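PDB 4GUA: Non-structural polyprotein from Sindbis virus, which carries the nsP2 cysteine protease, which cleaves the viral replication polyprotein, still joined to the macro and zinc-binding domains of nsP3. Local coordinates for residues A[171-176]-A[306-310]; A[223-229]-A[263-268]. All blocks are in the same frame, centred on the assembly; numbering follows the deposited sequence.

Contact 1 (A[171-176]-A[306-310]); sequences FLNQFK and YLIFR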
loop_
_atom_site.group_PDB
_atom_site.type_symbol
_atom_site.label_atom_id
_atom_site.label_comp_id
_atom_site.label_asym_id
_atom_site.label_seq_id
_atom_site.Cartn_x
_atom_site.Cartn_y
_atom_site.Cartn_z
ATOM N N PHE A 171 -22.207 -5.387 -13.313
ATOM C CA PHE A 171 -21.235 -4.782 -12.408
ATOM C C PHE A 171 -21.647 -3.379 -11.976
ATOM O O PHE A 171 -21.597 -3.052 -10.791
ATOM C CB PHE A 171 -19.849 -4.751 -13.065
ATOM C CG PHE A 171 -18.762 -4.239 -12.168
ATOM C CD1 PHE A 171 -18.692 -4.632 -10.845
ATOM C CD2 PHE A 171 -17.801 -3.368 -12.651
ATOM C CE1 PHE A 171 -17.689 -4.157 -10.018
ATOM C CE2 PHE A 171 -16.795 -2.892 -11.829
ATOM C CZ PHE A 171 -16.738 -3.286 -10.512
ATOM N N LEU A 172 -22.063 -2.551 -12.928
ATOM C CA LEU A 172 -22.461 -1.184 -12.609
ATOM C C LEU A 172 -23.681 -1.153 -11.688
ATOM O O LEU A 172 -23.860 -0.201 -10.926
ATOM C CB LEU A 172 -22.720 -0.376 -13.884
ATOM C CG LEU A 172 -21.469 0.040 -14.671
ATOM C CD1 LEU A 172 -21.829 0.881 -15.883
ATOM C CD2 LEU A 172 -20.511 0.807 -13.784
ATOM N N ASN A 173 -24.521 -2.184 -11.760
ATOM C CA ASN A 173 -25.695 -2.254 -10.891
ATOM C C ASN A 173 -25.330 -2.471 -9.427
ATOM O O ASN A 173 -26.164 -2.287 -8.544
ATOM C CB ASN A 173 -26.666 -3.342 -11.360
ATOM C CG ASN A 173 -27.472 -2.917 -12.572
ATOM O OD1 ASN A 173 -27.528 -1.733 -12.907
ATOM N ND2 ASN A 173 -28.100 -3.881 -13.239
ATOM N N GLN A 174 -24.082 -2.843 -9.165
ATOM C CA GLN A 174 -23.628 -3.006 -7.791
ATOM C C GLN A 174 -23.316 -1.663 -7.143
ATOM O O GLN A 174 -22.962 -1.598 -5.965
ATOM C CB GLN A 174 -22.411 -3.924 -7.716
ATOM C CG GLN A 174 -22.715 -5.350 -8.104
ATOM C CD GLN A 174 -22.822 -6.235 -6.880
ATOM O OE1 GLN A 174 -23.921 -6.635 -6.487
ATOM N NE2 GLN A 174 -21.686 -6.515 -6.246
ATOM N N PHE A 175 -23.416 -0.592 -7.918
ATOM C CA PHE A 175 -23.216 0.741 -7.374
ATOM C C PHE A 175 -24.555 1.464 -7.380
ATOM O O PHE A 175 -25.335 1.340 -8.318
ATOM C CB PHE A 175 -22.137 1.477 -8.166
ATOM C CG PHE A 175 -20.841 0.737 -8.199
ATOM C CD1 PHE A 175 -19.949 0.834 -7.150
ATOM C CD2 PHE A 175 -20.537 -0.102 -9.252
ATOM C CE1 PHE A 175 -18.761 0.127 -7.166
ATOM C CE2 PHE A 175 -19.349 -0.807 -9.275
ATOM C CZ PHE A 175 -18.463 -0.691 -8.229
ATOM N N LYS A 176 -24.810 2.207 -6.309
ATOM C CA LYS A 176 -26.150 2.679 -5.981
ATOM C C LYS A 176 -26.514 3.959 -6.736
ATOM O O LYS A 176 -27.652 4.417 -6.685
ATOM C CB LYS A 176 -26.286 2.907 -4.465
ATOM C CG LYS A 176 -24.972 2.980 -3.661
ATOM C CD LYS A 176 -24.258 1.616 -3.481
ATOM C CE LYS A 176 -22.897 1.762 -2.786
ATOM N NZ LYS A 176 -21.939 2.697 -3.472
ATOM N N TYR A 306 -10.612 -4.450 -11.299
ATOM C CA TYR A 306 -11.185 -3.135 -11.056
ATOM C C TYR A 306 -10.927 -2.728 -9.616
ATOM O O TYR A 306 -11.240 -3.474 -8.692
ATOM C CB TYR A 306 -12.682 -3.113 -11.337
ATOM C CG TYR A 306 -13.073 -3.187 -12.801
ATOM C CD1 TYR A 306 -12.987 -2.076 -13.629
ATOM C CD2 TYR A 306 -13.559 -4.369 -13.344
ATOM C CE1 TYR A 306 -13.362 -2.150 -14.971
ATOM C CE2 TYR A 306 -13.934 -4.455 -14.672
ATOM C CZ TYR A 306 -13.837 -3.349 -15.485
ATOM O OH TYR A 306 -14.223 -3.461 -16.809
ATOM N N LEU A 307 -10.299 -1.567 -9.447
ATOM C CA LEU A 307 -10.139 -0.925 -8.147
ATOM C C LEU A 307 -11.329 -0.026 -7.808
ATOM O O LEU A 307 -11.756 0.798 -8.611
ATOM C CB LEU A 307 -8.861 -0.089 -8.133
ATOM C CG LEU A 307 -7.561 -0.843 -8.417
ATOM C CD1 LEU A 307 -6.396 0.129 -8.520
ATOM C CD2 LEU A 307 -7.293 -1.896 -7.353
ATOM N N ILE A 308 -11.863 -0.200 -6.608
ATOM C CA ILE A 308 -13.010 0.570 -6.148
ATOM C C ILE A 308 -12.649 1.493 -4.979
ATOM O O ILE A 308 -12.437 1.043 -3.864
ATOM C CB ILE A 308 -14.123 -0.402 -5.714
ATOM C CG1 ILE A 308 -14.457 -1.337 -6.880
ATOM C CG2 ILE A 308 -15.360 0.353 -5.261
ATOM C CD1 ILE A 308 -15.319 -2.511 -6.510
ATOM N N PHE A 309 -12.579 2.790 -5.253
ATOM C CA PHE A 309 -12.354 3.805 -4.226
ATOM C C PHE A 309 -13.699 4.407 -3.808
ATOM O O PHE A 309 -14.416 4.956 -4.641
ATOM C CB PHE A 309 -11.444 4.910 -4.783
ATOM C CG PHE A 309 -10.126 4.406 -5.304
ATOM C CD1 PHE A 309 -10.017 3.907 -6.590
ATOM C CD2 PHE A 309 -8.990 4.438 -4.513
ATOM C CE1 PHE A 309 -8.797 3.436 -7.076
ATOM C CE2 PHE A 309 -7.767 3.972 -4.993
ATOM C CZ PHE A 309 -7.676 3.473 -6.275
ATOM N N ARG A 310 -14.038 4.320 -2.522
ATOM C CA ARG A 310 -15.372 4.709 -2.057
ATOM C C ARG A 310 -15.361 5.960 -1.181
ATOM O O ARG A 310 -14.574 6.051 -0.233
ATOM C CB ARG A 310 -15.993 3.575 -1.242
ATOM C CG ARG A 310 -16.326 2.325 -2.018
ATOM C CD ARG A 310 -16.976 1.292 -1.106
ATOM N NE ARG A 310 -17.098 -0.002 -1.763
ATOM C CZ ARG A 310 -18.002 -0.278 -2.695
ATOM N NH1 ARG A 310 -18.868 0.654 -3.084
ATOM N NH2 ARG A 310 -18.046 -1.480 -3.245
#
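F171 and Y306 meet because each ring is swung toward the other. In F171 the CG lies opposite the backbone N (chi1 -176°). In Y306 the CG lies opposite the carbonyl carbon (chi1 -72°). F171 CE2 then sits over one face of the Y306 ring, toward its rim, 3.9 Å from Y306 CG. The two ring planes are 36° apart, an oblique pair. F171 CZ reaches I308 CD1 at 4.3 Å, which lies at the edge of the F171 ring. The chain then makes a type I turn from L172 to F175. This turn brings the F175 ring back against F171, with F175 CE2 over one F171 face. The F175 edge meets I308, with CE1 3.9 Å from I308 CG2 and CZ 4.0 Å from I308 CD1. I308 CG2 also lies over the centre of the R310 guanidinium. At the exposed end two like charges come close, R310 NH1 3.7 Å from K176 NZ. A sulfate near K176, probably from the crystallisation liquor, may help to offset them. No hydrogen bond crosses the contact. The polar ends find partners beyond it: Y306 OH bonds N228, and R310 NH2 bonds the G341 carbonyl. The end of helix 169-172 and its turn thus lie on one face of the mixed sheet of a probably methyltransferase-like domain, over strands 224-227, 263-269 and 305-312. Helix 275-286 packs on the other face, against L307 and F309.

Contact 2 (A[223-229]-A[263-268]); sequences DLVFINI and GTLVVK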
loop_
_atom_site.group_PDB
_atom_site.type_symbol
_atom_site.label_atom_id
_atom_site.label_comp_id
_atom_site.label_asym_id
_atom_site.label_seq_id
_atom_site.Cartn_x
_atom_site.Cartn_y
_atom_site.Cartn_z
ATOM N N ASP A 223 -21.548 11.134 -9.077
ATOM C CA ASP A 223 -21.335 10.372 -7.858
ATOM C C ASP A 223 -20.591 9.081 -8.156
ATOM O O ASP A 223 -20.016 8.462 -7.261
ATOM C CB ASP A 223 -22.668 10.086 -7.183
ATOM C CG ASP A 223 -23.328 11.338 -6.675
ATOM O OD1 ASP A 223 -22.604 12.282 -6.309
ATOM O OD2 ASP A 223 -24.571 11.390 -6.648
ATOM N N LEU A 224 -20.576 8.697 -9.428
ATOM C CA LEU A 224 -19.830 7.530 -9.859
ATOM C C LEU A 224 -19.094 7.796 -11.159
ATOM O O LEU A 224 -19.684 8.234 -12.150
ATOM C CB LEU A 224 -20.751 6.324 -10.034
ATOM C CG LEU A 224 -20.026 5.039 -10.452
ATOM C CD1 LEU A 224 -19.020 4.612 -9.382
ATOM C CD2 LEU A 224 -21.012 3.911 -10.738
ATOM N N VAL A 225 -17.790 7.551 -11.135
ATOM C CA VAL A 225 -16.977 7.597 -12.343
ATOM C C VAL A 225 -16.401 6.213 -12.591
ATOM O O VAL A 225 -15.904 5.587 -11.672
ATOM C CB VAL A 225 -15.818 8.602 -12.221
ATOM C CG1 VAL A 225 -14.955 8.569 -13.475
ATOM C CG2 VAL A 225 -16.353 10.000 -11.964
ATOM N N PHE A 226 -16.462 5.746 -13.830
ATOM C CA PHE A 226 -16.039 4.397 -14.173
ATOM C C PHE A 226 -15.046 4.494 -15.335
ATOM O O PHE A 226 -15.423 4.812 -16.462
ATOM C CB PHE A 226 -17.276 3.573 -14.555
ATOM C CG PHE A 226 -16.969 2.175 -14.996
ATOM C CD1 PHE A 226 -16.510 1.231 -14.093
ATOM C CD2 PHE A 226 -17.151 1.797 -16.317
ATOM C CE1 PHE A 226 -16.225 -0.063 -14.500
ATOM C CE2 PHE A 226 -16.865 0.507 -16.731
ATOM C CZ PHE A 226 -16.403 -0.425 -15.821
ATOM N N ILE A 227 -13.774 4.230 -15.049
ATOM C CA ILE A 227 -12.722 4.259 -16.052
ATOM C C ILE A 227 -12.505 2.838 -16.533
ATOM O O ILE A 227 -12.028 1.992 -15.785
ATOM C CB ILE A 227 -11.384 4.779 -15.463
ATOM C CG1 ILE A 227 -11.590 6.039 -14.622
ATOM C CG2 ILE A 227 -10.367 5.006 -16.568
ATOM C CD1 ILE A 227 -12.192 7.175 -15.388
ATOM N N ASN A 228 -12.878 2.576 -17.777
ATOM C CA ASN A 228 -12.787 1.243 -18.358
ATOM C C ASN A 228 -11.568 1.026 -19.254
ATOM O O ASN A 228 -11.468 -0.003 -19.922
ATOM C CB ASN A 228 -14.072 0.921 -19.118
ATOM C CG ASN A 228 -14.315 -0.562 -19.248
ATOM O OD1 ASN A 228 -13.768 -1.364 -18.492
ATOM N ND2 ASN A 228 -15.144 -0.938 -20.212
ATOM N N ILE A 229 -10.674 2.011 -19.302
ATOM C CA ILE A 229 -9.530 1.976 -20.213
ATOM C C ILE A 229 -8.454 0.982 -19.771
ATOM O O ILE A 229 -7.947 1.042 -18.643
ATOM C CB ILE A 229 -8.869 3.353 -20.321
ATOM C CG1 ILE A 229 -9.872 4.414 -20.782
ATOM C CG2 ILE A 229 -7.711 3.288 -21.287
ATOM C CD1 ILE A 229 -10.402 4.206 -22.184
ATOM N N GLY A 263 -18.223 10.629 -3.343
ATOM C CA GLY A 263 -18.377 9.876 -4.576
ATOM C C GLY A 263 -17.508 8.636 -4.647
ATOM O O GLY A 263 -16.675 8.389 -3.775
ATOM N N THR A 264 -17.717 7.850 -5.697
ATOM C CA THR A 264 -16.997 6.600 -5.888
ATOM C C THR A 264 -16.345 6.541 -7.265
ATOM O O THR A 264 -16.954 6.902 -8.275
ATOM C CB THR A 264 -17.943 5.398 -5.708
ATOM O OG1 THR A 264 -18.244 5.238 -4.316
ATOM C CG2 THR A 264 -17.314 4.109 -6.240
ATOM N N LEU A 265 -15.092 6.102 -7.284
ATOM C CA LEU A 265 -14.330 5.932 -8.513
ATOM C C LEU A 265 -13.963 4.472 -8.719
ATOM O O LEU A 265 -13.257 3.890 -7.918
ATOM C CB LEU A 265 -13.056 6.767 -8.443
ATOM C CG LEU A 265 -12.043 6.551 -9.567
ATOM C CD1 LEU A 265 -12.568 7.054 -10.894
ATOM C CD2 LEU A 265 -10.762 7.255 -9.214
ATOM N N VAL A 266 -14.472 3.872 -9.784
ATOM C CA VAL A 266 -14.081 2.529 -10.184
ATOM C C VAL A 266 -13.124 2.665 -11.359
ATOM O O VAL A 266 -13.449 3.324 -12.325
ATOM C CB VAL A 266 -15.321 1.713 -10.613
ATOM C CG1 VAL A 266 -14.920 0.353 -11.187
ATOM C CG2 VAL A 266 -16.278 1.547 -9.440
ATOM N N VAL A 267 -11.929 2.093 -11.264
ATOM C CA VAL A 267 -10.942 2.243 -12.334
ATOM C C VAL A 267 -10.248 0.926 -12.643
ATOM O O VAL A 267 -9.732 0.258 -11.751
ATOM C CB VAL A 267 -9.875 3.317 -11.990
ATOM C CG1 VAL A 267 -9.360 3.139 -10.572
ATOM C CG2 VAL A 267 -8.725 3.276 -12.991
ATOM N N LYS A 268 -10.217 0.563 -13.918
ATOM C CA LYS A 268 -9.617 -0.698 -14.321
ATOM C C LYS A 268 -8.094 -0.689 -14.112
ATOM O O LYS A 268 -7.397 0.268 -14.471
ATOM C CB LYS A 268 -9.954 -0.996 -15.784
ATOM C CG LYS A 268 -9.137 -2.133 -16.366
ATOM C CD LYS A 268 -9.497 -2.419 -17.812
ATOM C CE LYS A 268 -10.899 -2.990 -17.956
ATOM N NZ LYS A 268 -11.213 -3.283 -19.382
#
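L224 and T264 begin a parallel strand pair joined through helix 237-257, a beta-alpha-beta crossover. The sheet has strand order 3-2-1-4-5-7-6 with strand 7 antiparallel, as in class I methyltransferases, and this fits the methyltransferase-like domain known in nsP2. Strands 224-227 and 263-268 run parallel, their axes 6° apart. Backbone bonds alternate between them: V225 N and I227 N give to T264 O and V266 O, while T264, V266 and K268 give N-H groups to D223, V225 and I227 carbonyls.

L224, F226, T264 and V266 point to one face. L224 turns its CG opposite the backbone N (chi1 -178°), and its CD1 lies beside T264 CG2 at 3.6 Å. The same methyl touches V266 CG2 at 4.1 Å. V266 offers its other branch, CG1, to the edge of the F226 ring, near the ring plane. F175 packs on this face against L224 and V266.

V225, I227, L265 and V267 point to the other face, toward helix 237-257. L265 bends at chi2 (68°), and its CD1 reaches across to V225 CG1 at 3.8 Å and I227 CG1 at 4.0 Å. I227 CB meets V267 CG2 at 3.9 Å. L251 and L248 of the helix cover I227 and V267.

The far end is polar. N228 ND2 bonds S184 OG, and N228 OD1 has Y306 as its stronger partner. The K268 chain is extended to CD, bends at chi3, and carries NZ onward along the strand direction to N228. K268 NZ forms a salt bridge with E304, and makes two weak bonds of 3.3 Å each, to N228 O and N228 OD1.

In the fold
Following the chain from the N terminus, the first of these segments is the end of helix 169-172 and its turn. Strands 179-183, 194-199 and 208-209 follow, then strand 224-227. Helix 237-257 and strand 263-269 come next, and that strand closes the short loop of contact 2. Strand 305-312 arrives later and closes the longer loop of contact 1. The loop of contact 2 therefore lies wholly within that of contact 1, and the two do not cross. Their centres are about 7 Å apart. Strand 305-312 runs antiparallel beside 263-269, and L307 O lies 3.0 Å from V267 N, a probable hydrogen bond. Contact 2 joins neighbouring strands within the sheet, and contact 1 ties the preceding segment across its face.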